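Local coordinates for protein putative oxidoreductase molybdopterin-binding subunit (Sulfolobus tokodaii, PDB 4ZOH) that probably carries the molybdenum active site of a xanthine dehydrogenase/aldehyde oxidase-family oxidoreductase, holding its pterin cytosine dinucleotide cofactor, at residues A510-A515 with N534-N539; V427-K432 with N544-G549; I156-I161 with G622-E627. All coordinates share one frame; numbering follows the deposited sequence.

Interaction 1. Residues A510-A515 with N534-N539; sequences AKILNA and NKVTFN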
loop_
_atom_site.group_PDB
_atom_site.type_symbol
_atom_site.label_atom_id
_atom_site.label_comp_id
_atom_site.label_asym_id
_atom_site.label_seq_id
_atom_site.Cartn_x
_atom_site.Cartn_y
_atom_site.Cartn_z
ATOM N N ALA A 510 22.868 -33.708 14.957
ATOM C CA ALA A 510 23.346 -35.096 15.074
ATOM C C ALA A 510 24.217 -35.457 13.869
ATOM O O ALA A 510 25.383 -35.818 14.055
ATOM C CB ALA A 510 22.179 -36.065 15.218
ATOM N N LYS A 511 23.670 -35.317 12.650
ATOM C CA LYS A 511 24.461 -35.423 11.415
ATOM C C LYS A 511 25.800 -34.685 11.452
ATOM O O LYS A 511 26.823 -35.298 11.164
ATOM C CB LYS A 511 23.672 -34.987 10.190
ATOM C CG LYS A 511 23.001 -36.108 9.433
ATOM C CD LYS A 511 22.896 -35.730 7.971
ATOM C CE LYS A 511 21.512 -36.069 7.432
ATOM N NZ LYS A 511 21.532 -36.302 5.960
ATOM N N ILE A 512 25.809 -33.407 11.841
ATOM C CA ILE A 512 27.047 -32.632 11.959
ATOM C C ILE A 512 28.052 -33.199 13.007
ATOM O O ILE A 512 29.269 -33.061 12.857
ATOM C CB ILE A 512 26.745 -31.132 12.210
ATOM C CG1 ILE A 512 25.888 -30.545 11.064
ATOM C CG2 ILE A 512 28.019 -30.305 12.427
ATOM C CD1 ILE A 512 25.230 -29.217 11.398
ATOM N N LEU A 513 27.535 -33.849 14.045
ATOM C CA LEU A 513 28.322 -34.411 15.161
ATOM C C LEU A 513 28.576 -35.950 15.073
ATOM O O LEU A 513 29.062 -36.574 16.023
ATOM C CB LEU A 513 27.589 -34.098 16.477
ATOM C CG LEU A 513 27.553 -32.691 17.047
ATOM C CD1 LEU A 513 26.794 -32.708 18.355
ATOM C CD2 LEU A 513 28.940 -32.116 17.248
ATOM N N ASN A 514 28.212 -36.546 13.939
ATOM C CA ASN A 514 28.173 -38.000 13.740
ATOM C C ASN A 514 27.158 -38.876 14.471
ATOM O O ASN A 514 26.944 -39.998 14.029
ATOM C CB ASN A 514 29.565 -38.596 13.840
ATOM C CG ASN A 514 30.416 -38.198 12.664
ATOM O OD1 ASN A 514 30.521 -38.949 11.698
ATOM N ND2 ASN A 514 30.985 -36.991 12.708
ATOM N N ALA A 515 26.520 -38.386 15.532
ATOM C CA ALA A 515 25.691 -39.238 16.431
ATOM C C ALA A 515 24.162 -39.298 16.143
ATOM O O ALA A 515 23.776 -39.359 14.973
ATOM C CB ALA A 515 25.976 -38.908 17.888
ATOM N N ASN A 534 31.437 -32.197 22.195
ATOM C CA ASN A 534 31.430 -31.390 20.949
ATOM C C ASN A 534 30.047 -30.738 20.781
ATOM O O ASN A 534 29.016 -31.366 21.058
ATOM C CB ASN A 534 31.771 -32.218 19.690
ATOM C CG ASN A 534 33.271 -32.346 19.445
ATOM O OD1 ASN A 534 34.074 -31.584 19.984
ATOM N ND2 ASN A 534 33.654 -33.329 18.631
ATOM N N LYS A 535 30.044 -29.489 20.339
ATOM C CA LYS A 535 28.851 -28.676 20.313
ATOM C C LYS A 535 28.727 -27.989 18.947
ATOM O O LYS A 535 29.706 -27.468 18.434
ATOM C CB LYS A 535 28.995 -27.622 21.408
ATOM C CG LYS A 535 27.728 -26.899 21.824
ATOM C CD LYS A 535 28.056 -25.612 22.584
ATOM C CE LYS A 535 26.886 -25.211 23.464
ATOM N NZ LYS A 535 27.067 -23.777 23.804
ATOM N N VAL A 536 27.527 -27.970 18.373
ATOM C CA VAL A 536 27.260 -27.097 17.212
ATOM C C VAL A 536 26.160 -26.085 17.567
ATOM O O VAL A 536 25.118 -26.476 18.076
ATOM C CB VAL A 536 27.040 -27.910 15.885
ATOM C CG1 VAL A 536 26.020 -29.033 16.051
ATOM C CG2 VAL A 536 26.748 -26.996 14.702
ATOM N N THR A 537 26.449 -24.794 17.370
ATOM C CA THR A 537 25.492 -23.727 17.667
ATOM C C THR A 537 24.227 -23.739 16.771
ATOM O O THR A 537 24.219 -24.364 15.682
ATOM C CB THR A 537 26.114 -22.345 17.531
ATOM O OG1 THR A 537 26.501 -22.148 16.167
ATOM C CG2 THR A 537 27.332 -22.154 18.509
ATOM N N PHE A 538 23.169 -23.050 17.245
ATOM C CA PHE A 538 21.904 -22.868 16.489
ATOM C C PHE A 538 22.196 -22.337 15.067
ATOM O O PHE A 538 21.843 -22.995 14.089
ATOM C CB PHE A 538 20.945 -21.924 17.238
ATOM C CG PHE A 538 19.723 -21.539 16.431
ATOM C CD1 PHE A 538 18.623 -22.388 16.375
ATOM C CD2 PHE A 538 19.672 -20.306 15.739
ATOM C CE1 PHE A 538 17.488 -22.012 15.631
ATOM C CE2 PHE A 538 18.546 -19.931 14.999
ATOM C CZ PHE A 538 17.453 -20.795 14.926
ATOM N N ASN A 539 22.906 -21.217 14.983
ATOM C CA ASN A 539 23.244 -20.619 13.723
ATOM C C ASN A 539 24.064 -21.540 12.767
ATOM O O ASN A 539 23.793 -21.557 11.553
ATOM C CB ASN A 539 23.899 -19.247 13.915
ATOM C CG ASN A 539 22.900 -18.190 14.409
ATOM O OD1 ASN A 539 22.764 -17.930 15.633
ATOM N ND2 ASN A 539 22.197 -17.563 13.463
#
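A small apolar surface contact joins the C-terminal end of helix 486-512 to the short edge strand 535-536, with Leu513 and Ile512 set against Asn534 and Val536. No hydrogen bond crosses between the two segments, so side-chain packing carries the contact. Leu513, where the backbone leaves helical angles, does most of the touching. Its CG lies beside the backbone N and anti to the carbonyl carbon (chi1 -72°), which, with chi2 near 180°, brings both methyls to Asn534. CD2 rests on Asn534 CB at 3.7 Å, while CD1 approaches the Asn534 backbone O at the same distance, 3.7 Å. Lower on the side chain, Leu513 CG meets Val536 CG1 at 4.1 Å, the two side chains crossing at a slant. One residue earlier, Ile512 adds a looser methyl pair, its CG2 lying 4.2 Å from Val536 CG2. Val536 thus spreads its two branches over two neighbours, CG1 to Leu513 and CG2 to Ile512, and it also packs on Ile541 of helix 538-547. Leu513 also packs on Val527, whose strand 526-528 shares backbone hydrogen bonds with Val536. With an alanine in place of Leu513, CG and both methyls would be gone, and Val536 CG1 and Asn534 CB would probably lose their cover from this side. Beyond Val536, Thr537 takes the N-cap position of helix 538-547. The arrangement is that of a helix, a small antiparallel three-stranded sheet and a second helix following in sequence, with the last strand of the sheet packed against the end of the first helix.

Interaction 2. Residues V427-K432 with N544-G549; sequences VKYDGK and NAFKMG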
loop_
_atom_site.group_PDB
_atom_site.type_symbol
_atom_site.label_atom_id
_atom_site.label_comp_id
_atom_site.label_asym_id
_atom_site.label_seq_id
_atom_site.Cartn_x
_atom_site.Cartn_y
_atom_site.Cartn_z
ATOM N N VAL A 427 12.817 -20.908 9.291
ATOM C CA VAL A 427 14.079 -20.300 9.743
ATOM C C VAL A 427 14.929 -19.889 8.578
ATOM O O VAL A 427 15.202 -20.711 7.680
ATOM C CB VAL A 427 14.898 -21.276 10.653
ATOM C CG1 VAL A 427 16.184 -20.615 11.164
ATOM C CG2 VAL A 427 13.998 -21.795 11.794
ATOM N N LYS A 428 15.373 -18.625 8.571
ATOM C CA LYS A 428 16.105 -18.108 7.391
ATOM C C LYS A 428 17.621 -18.484 7.598
ATOM O O LYS A 428 18.035 -18.869 8.701
ATOM C CB LYS A 428 15.938 -16.603 7.263
ATOM C CG LYS A 428 14.481 -16.124 7.116
ATOM C CD LYS A 428 14.347 -14.706 6.570
ATOM C CE LYS A 428 12.882 -14.452 6.067
ATOM N NZ LYS A 428 12.583 -15.334 4.889
ATOM N N TYR A 429 18.420 -18.376 6.560
ATOM C CA TYR A 429 19.835 -18.725 6.627
ATOM C C TYR A 429 20.564 -18.033 7.754
ATOM O O TYR A 429 21.428 -18.696 8.362
ATOM C CB TYR A 429 20.512 -18.345 5.327
ATOM C CG TYR A 429 21.943 -18.803 5.178
ATOM C CD1 TYR A 429 22.276 -20.144 4.883
ATOM C CD2 TYR A 429 22.984 -17.876 5.279
ATOM C CE1 TYR A 429 23.618 -20.510 4.705
ATOM C CE2 TYR A 429 24.325 -18.255 5.140
ATOM C CZ TYR A 429 24.635 -19.549 4.819
ATOM O OH TYR A 429 25.976 -19.851 4.657
ATOM N N ASP A 430 20.249 -16.725 7.995
ATOM C CA ASP A 430 20.930 -15.917 9.043
ATOM C C ASP A 430 20.431 -16.372 10.426
ATOM O O ASP A 430 21.006 -15.990 11.437
ATOM C CB ASP A 430 20.721 -14.423 8.837
ATOM C CG ASP A 430 19.191 -14.081 8.605
ATOM O OD1 ASP A 430 18.623 -14.402 7.520
ATOM O OD2 ASP A 430 18.571 -13.589 9.548
ATOM N N GLY A 431 19.367 -17.178 10.459
ATOM C CA GLY A 431 18.833 -17.677 11.733
ATOM C C GLY A 431 17.467 -17.157 12.167
ATOM O O GLY A 431 16.878 -17.671 13.151
ATOM N N LYS A 432 16.933 -16.177 11.449
ATOM C CA LYS A 432 15.679 -15.530 11.884
ATOM C C LYS A 432 14.515 -16.508 11.914
ATOM O O LYS A 432 14.330 -17.253 10.995
ATOM C CB LYS A 432 15.314 -14.347 11.027
ATOM C CG LYS A 432 14.031 -13.639 11.519
ATOM C CD LYS A 432 13.328 -12.884 10.381
ATOM C CE LYS A 432 12.224 -11.965 10.888
ATOM N NZ LYS A 432 11.185 -12.660 11.683
ATOM N N ASN A 544 24.277 -24.976 7.860
ATOM C CA ASN A 544 24.500 -26.318 7.384
ATOM C C ASN A 544 23.238 -26.980 6.868
ATOM O O ASN A 544 23.322 -27.756 5.945
ATOM C CB ASN A 544 25.289 -27.172 8.417
ATOM C CG ASN A 544 26.768 -26.757 8.462
ATOM O OD1 ASN A 544 27.539 -27.063 7.533
ATOM N ND2 ASN A 544 27.153 -25.967 9.488
ATOM N N ALA A 545 22.072 -26.677 7.430
ATOM C CA ALA A 545 20.841 -27.227 6.834
ATOM C C ALA A 545 20.637 -26.771 5.382
ATOM O O ALA A 545 20.225 -27.554 4.538
ATOM C CB ALA A 545 19.610 -26.898 7.683
ATOM N N PHE A 546 20.935 -25.500 5.108
ATOM C CA PHE A 546 20.833 -24.973 3.785
ATOM C C PHE A 546 21.874 -25.634 2.846
ATOM O O PHE A 546 21.525 -26.097 1.741
ATOM C CB PHE A 546 20.981 -23.445 3.827
ATOM C CG PHE A 546 19.697 -22.698 4.150
ATOM C CD1 PHE A 546 18.884 -22.196 3.102
ATOM C CD2 PHE A 546 19.302 -22.437 5.482
ATOM C CE1 PHE A 546 17.715 -21.469 3.364
ATOM C CE2 PHE A 546 18.128 -21.698 5.759
ATOM C CZ PHE A 546 17.316 -21.216 4.687
ATOM N N LYS A 547 23.127 -25.727 3.281
ATOM C CA LYS A 547 24.200 -26.389 2.468
ATOM C C LYS A 547 23.885 -27.855 2.143
ATOM O O LYS A 547 24.211 -28.329 1.086
ATOM C CB LYS A 547 25.561 -26.315 3.156
ATOM C CG LYS A 547 26.374 -25.084 2.831
ATOM C CD LYS A 547 27.446 -24.861 3.902
ATOM C CE LYS A 547 27.494 -23.385 4.265
ATOM N NZ LYS A 547 28.794 -22.944 4.824
ATOM N N MET A 548 23.237 -28.543 3.065
ATOM C CA MET A 548 22.825 -29.915 2.896
ATOM C C MET A 548 21.502 -30.088 2.134
ATOM O O MET A 548 20.984 -31.222 2.035
ATOM C CB MET A 548 22.661 -30.547 4.269
ATOM C CG MET A 548 23.964 -30.886 4.995
ATOM S SD MET A 548 23.704 -31.160 6.778
ATOM C CE MET A 548 22.405 -32.403 6.782
ATOM N N GLY A 549 20.949 -28.987 1.603
ATOM C CA GLY A 549 19.614 -29.002 0.922
ATOM C C GLY A 549 18.485 -29.435 1.839
ATOM O O GLY A 549 17.586 -30.104 1.413
#
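Val427, the last residue of strand 420-427, meets Phe546 through its backbone: its O lies at the edge of the Phe546 ring, near the ring plane, 3.6 Å from CE2. The same ring also meets Trp420 of the second subunit, another copy of this protein. At Lys428 the main chain runs on past Phe546, with C 3.7 Å from Phe546 CE2, while the side chain leaves for the second subunit, where NZ is hydrogen-bonded to the backbone O of Thr472 and of Glu476. Tyr429 follows and carries most of the contact. Its N comes within 3.4 Å of Phe546 CE2 and is hydrogen-bonded to Asp477 of the second subunit. CB stands over one face of the Phe546 ring, 4.2 Å from the centroid, in a CH-pi contact. With CG anti to the backbone N (chi1 -173°), the tyrosine ring presents an edge to that face, an offset edge-to-face pair with planes at 82°, and CD1 reaches Phe546 CB at 3.7 Å. At the outer end of the ring, Tyr429 OH passes Lys547 CE at 3.9 Å. These residues belong to a hairpin connection: strands 420-427 and 433-437 are joined through a type I beta turn from Lys428 to Gly431, closed by Gly431 N to Lys428 O, and the turn leans on the last turns of helix 538-547. That helix ends in a Schellman motif with Gly549 at C-prime. Asp430, next in the turn, forms a salt bridge with Arg192 of the second subunit.

Interaction 3. Residues I156-I161 with G622-E627; sequences INQRVI and GAFFDE
Ala623 and Arg159 share the most surface here, with Gln158 next. Ala623 N donates to Arg159 O at 2.6 Å, a fairly straight bond (160° at the hydrogen) that arrives from above the carbonyl plane. Gly622 CA adds a C-H...O contact to the same oxygen. The methyl of Ala623 touches both Arg159 CG and the end of Ile161, with Ile161 CD1 3.7 Å from Ala623 CB. The site lies at the end of strand 149-161, an outer strand of a five-stranded mixed sheet, and residues 622-625 of the loop after helix 600-619 run almost at right angles to 158-161, joining parts of the two molybdopterin cofactor-binding regions. Extended from CG to NE, the Arg159 chain carries CD to the edge of the Phe625 ring, 3.8 Å from CE2; beyond it the guanidinium forms a salt bridge with Asp257 and hydrogen bonds to Thr328 and His254. Gln158 meets Gly622 and Phe624 instead. Its chi1 of 82° sets CG 4.0 Å from Gly622 CA and 4.1 Å from Phe624 CZ, and the bend at chi2 then turns the amide so that NE2 is hydrogen-bonded to the backbone O of Gln617 and Glu621.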
loop_
_atom_site.group_PDB
_atom_site.type_symbol
_atom_site.label_atom_id
_atom_site.label_comp_id
_atom_site.label_asym_id
_atom_site.label_seq_id
_atom_site.Cartn_x
_atom_site.Cartn_y
_atom_site.Cartn_z
ATOM N N ILE A 156 -36.967 -13.576 28.368
ATOM C CA ILE A 156 -36.444 -12.995 27.206
ATOM C C ILE A 156 -34.930 -12.682 27.344
ATOM O O ILE A 156 -34.464 -12.118 28.367
ATOM C CB ILE A 156 -37.189 -11.719 26.895
ATOM C CG1 ILE A 156 -38.684 -12.043 26.744
ATOM C CG2 ILE A 156 -36.528 -11.014 25.690
ATOM C CD1 ILE A 156 -39.513 -10.933 26.124
ATOM N N ASN A 157 -34.192 -13.018 26.280
ATOM C CA ASN A 157 -32.821 -12.635 26.091
ATOM C C ASN A 157 -32.840 -11.780 24.864
ATOM O O ASN A 157 -32.989 -12.284 23.737
ATOM C CB ASN A 157 -31.983 -13.918 26.009
ATOM C CG ASN A 157 -30.466 -13.653 26.088
ATOM O OD1 ASN A 157 -29.884 -13.068 25.150
ATOM N ND2 ASN A 157 -29.793 -14.179 27.168
ATOM N N GLN A 158 -32.774 -10.476 25.071
ATOM C CA GLN A 158 -33.141 -9.536 24.022
ATOM C C GLN A 158 -32.077 -9.444 22.926
ATOM O O GLN A 158 -30.928 -9.879 23.112
ATOM C CB GLN A 158 -33.410 -8.138 24.600
ATOM C CG GLN A 158 -32.186 -7.219 24.886
ATOM C CD GLN A 158 -31.249 -7.631 26.050
ATOM O OE1 GLN A 158 -31.117 -8.791 26.429
ATOM N NE2 GLN A 158 -30.537 -6.634 26.585
ATOM N N ARG A 159 -32.445 -8.862 21.785
ATOM C CA ARG A 159 -31.456 -8.603 20.714
ATOM C C ARG A 159 -30.373 -7.563 21.175
ATOM O O ARG A 159 -30.714 -6.544 21.714
ATOM C CB ARG A 159 -32.192 -8.004 19.562
ATOM C CG ARG A 159 -31.455 -8.121 18.250
ATOM C CD ARG A 159 -32.461 -7.766 17.121
ATOM N NE ARG A 159 -31.964 -8.146 15.804
ATOM C CZ ARG A 159 -31.930 -9.379 15.339
ATOM N NH1 ARG A 159 -31.400 -9.618 14.128
ATOM N NH2 ARG A 159 -32.379 -10.393 16.066
ATOM N N VAL A 160 -29.116 -7.803 20.869
ATOM C CA VAL A 160 -28.094 -6.751 21.104
ATOM C C VAL A 160 -27.267 -6.577 19.817
ATOM O O VAL A 160 -27.441 -7.356 18.879
ATOM C CB VAL A 160 -27.142 -7.160 22.275
ATOM C CG1 VAL A 160 -27.907 -7.208 23.628
ATOM C CG2 VAL A 160 -26.497 -8.494 21.954
ATOM N N ILE A 161 -26.350 -5.591 19.800
ATOM C CA ILE A 161 -25.526 -5.339 18.647
ATOM C C ILE A 161 -24.044 -5.298 19.049
ATOM O O ILE A 161 -23.670 -4.519 19.933
ATOM C CB ILE A 161 -25.949 -4.015 18.013
ATOM C CG1 ILE A 161 -27.447 -4.096 17.606
ATOM C CG2 ILE A 161 -25.082 -3.700 16.774
ATOM C CD1 ILE A 161 -28.052 -2.710 17.302
ATOM N N GLY A 622 -29.855 -2.910 24.226
ATOM C CA GLY A 622 -30.933 -3.651 23.567
ATOM C C GLY A 622 -31.250 -3.138 22.187
ATOM O O GLY A 622 -31.293 -1.935 21.922
ATOM N N ALA A 623 -31.446 -4.055 21.261
ATOM C CA ALA A 623 -31.759 -3.577 19.911
ATOM C C ALA A 623 -33.297 -3.756 19.740
ATOM O O ALA A 623 -33.783 -4.891 19.678
ATOM C CB ALA A 623 -30.922 -4.351 18.868
ATOM N N PHE A 624 -34.023 -2.644 19.673
ATOM C CA PHE A 624 -35.431 -2.649 19.480
ATOM C C PHE A 624 -35.882 -1.868 18.229
ATOM O O PHE A 624 -35.284 -0.839 17.877
ATOM C CB PHE A 624 -36.149 -2.108 20.753
ATOM C CG PHE A 624 -35.765 -2.860 22.021
ATOM C CD1 PHE A 624 -36.098 -4.255 22.174
ATOM C CD2 PHE A 624 -35.047 -2.207 23.065
ATOM C CE1 PHE A 624 -35.710 -4.989 23.338
ATOM C CE2 PHE A 624 -34.672 -2.935 24.221
ATOM C CZ PHE A 624 -34.981 -4.319 24.344
ATOM N N PHE A 625 -36.993 -2.349 17.640
ATOM C CA PHE A 625 -37.573 -1.800 16.394
ATOM C C PHE A 625 -38.881 -1.121 16.635
ATOM O O PHE A 625 -39.663 -1.571 17.433
ATOM C CB PHE A 625 -37.779 -2.921 15.389
ATOM C CG PHE A 625 -36.508 -3.634 15.057
ATOM C CD1 PHE A 625 -35.693 -3.175 14.005
ATOM C CD2 PHE A 625 -36.088 -4.747 15.814
ATOM C CE1 PHE A 625 -34.518 -3.844 13.686
ATOM C CE2 PHE A 625 -34.879 -5.388 15.518
ATOM C CZ PHE A 625 -34.089 -4.921 14.461
ATOM N N ASP A 626 -39.147 -0.020 15.981
ATOM C CA ASP A 626 -40.493 0.489 16.083
ATOM C C ASP A 626 -41.409 -0.409 15.182
ATOM O O ASP A 626 -40.953 -1.370 14.497
ATOM C CB ASP A 626 -40.517 1.947 15.685
ATOM C CG ASP A 626 -40.272 2.124 14.171
ATOM O OD1 ASP A 626 -40.329 1.145 13.398
ATOM O OD2 ASP A 626 -40.037 3.244 13.747
ATOM N N GLU A 627 -42.705 -0.135 15.179
ATOM C CA GLU A 627 -43.616 -1.034 14.496
ATOM C C GLU A 627 -43.573 -0.888 12.944
ATOM O O GLU A 627 -44.087 -1.743 12.252
ATOM C CB GLU A 627 -45.026 -0.876 15.058
ATOM C CG GLU A 627 -45.831 0.133 14.278
ATOM C CD GLU A 627 -46.498 1.143 15.162
ATOM O OE1 GLU A 627 -47.017 0.741 16.235
ATOM O OE2 GLU A 627 -46.496 2.334 14.774
#

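Interactions 1 and 2 are neighbours, their centres about 14 Å apart, and share helix 538-547: its start lies in 534-539 and its C-terminal end in 544-549. They touch directly, with Ile512 CD1 3.6 Å from Asn544 CB and Lys511 CD equally close to Met548 CE. Interaction 3 is remote, its centre about 65 Å from that of interaction 1 and about 58 Å from that of interaction 2, across the chain's centre. In sequence, both segments of interaction 1 lie between those of interaction 2, which lie between those of interaction 3. The first two build one outlying region, which meets the second subunit at interaction 2; at the third, the Val160 side chain is about 11 Å from the pterin cytosine dinucleotide.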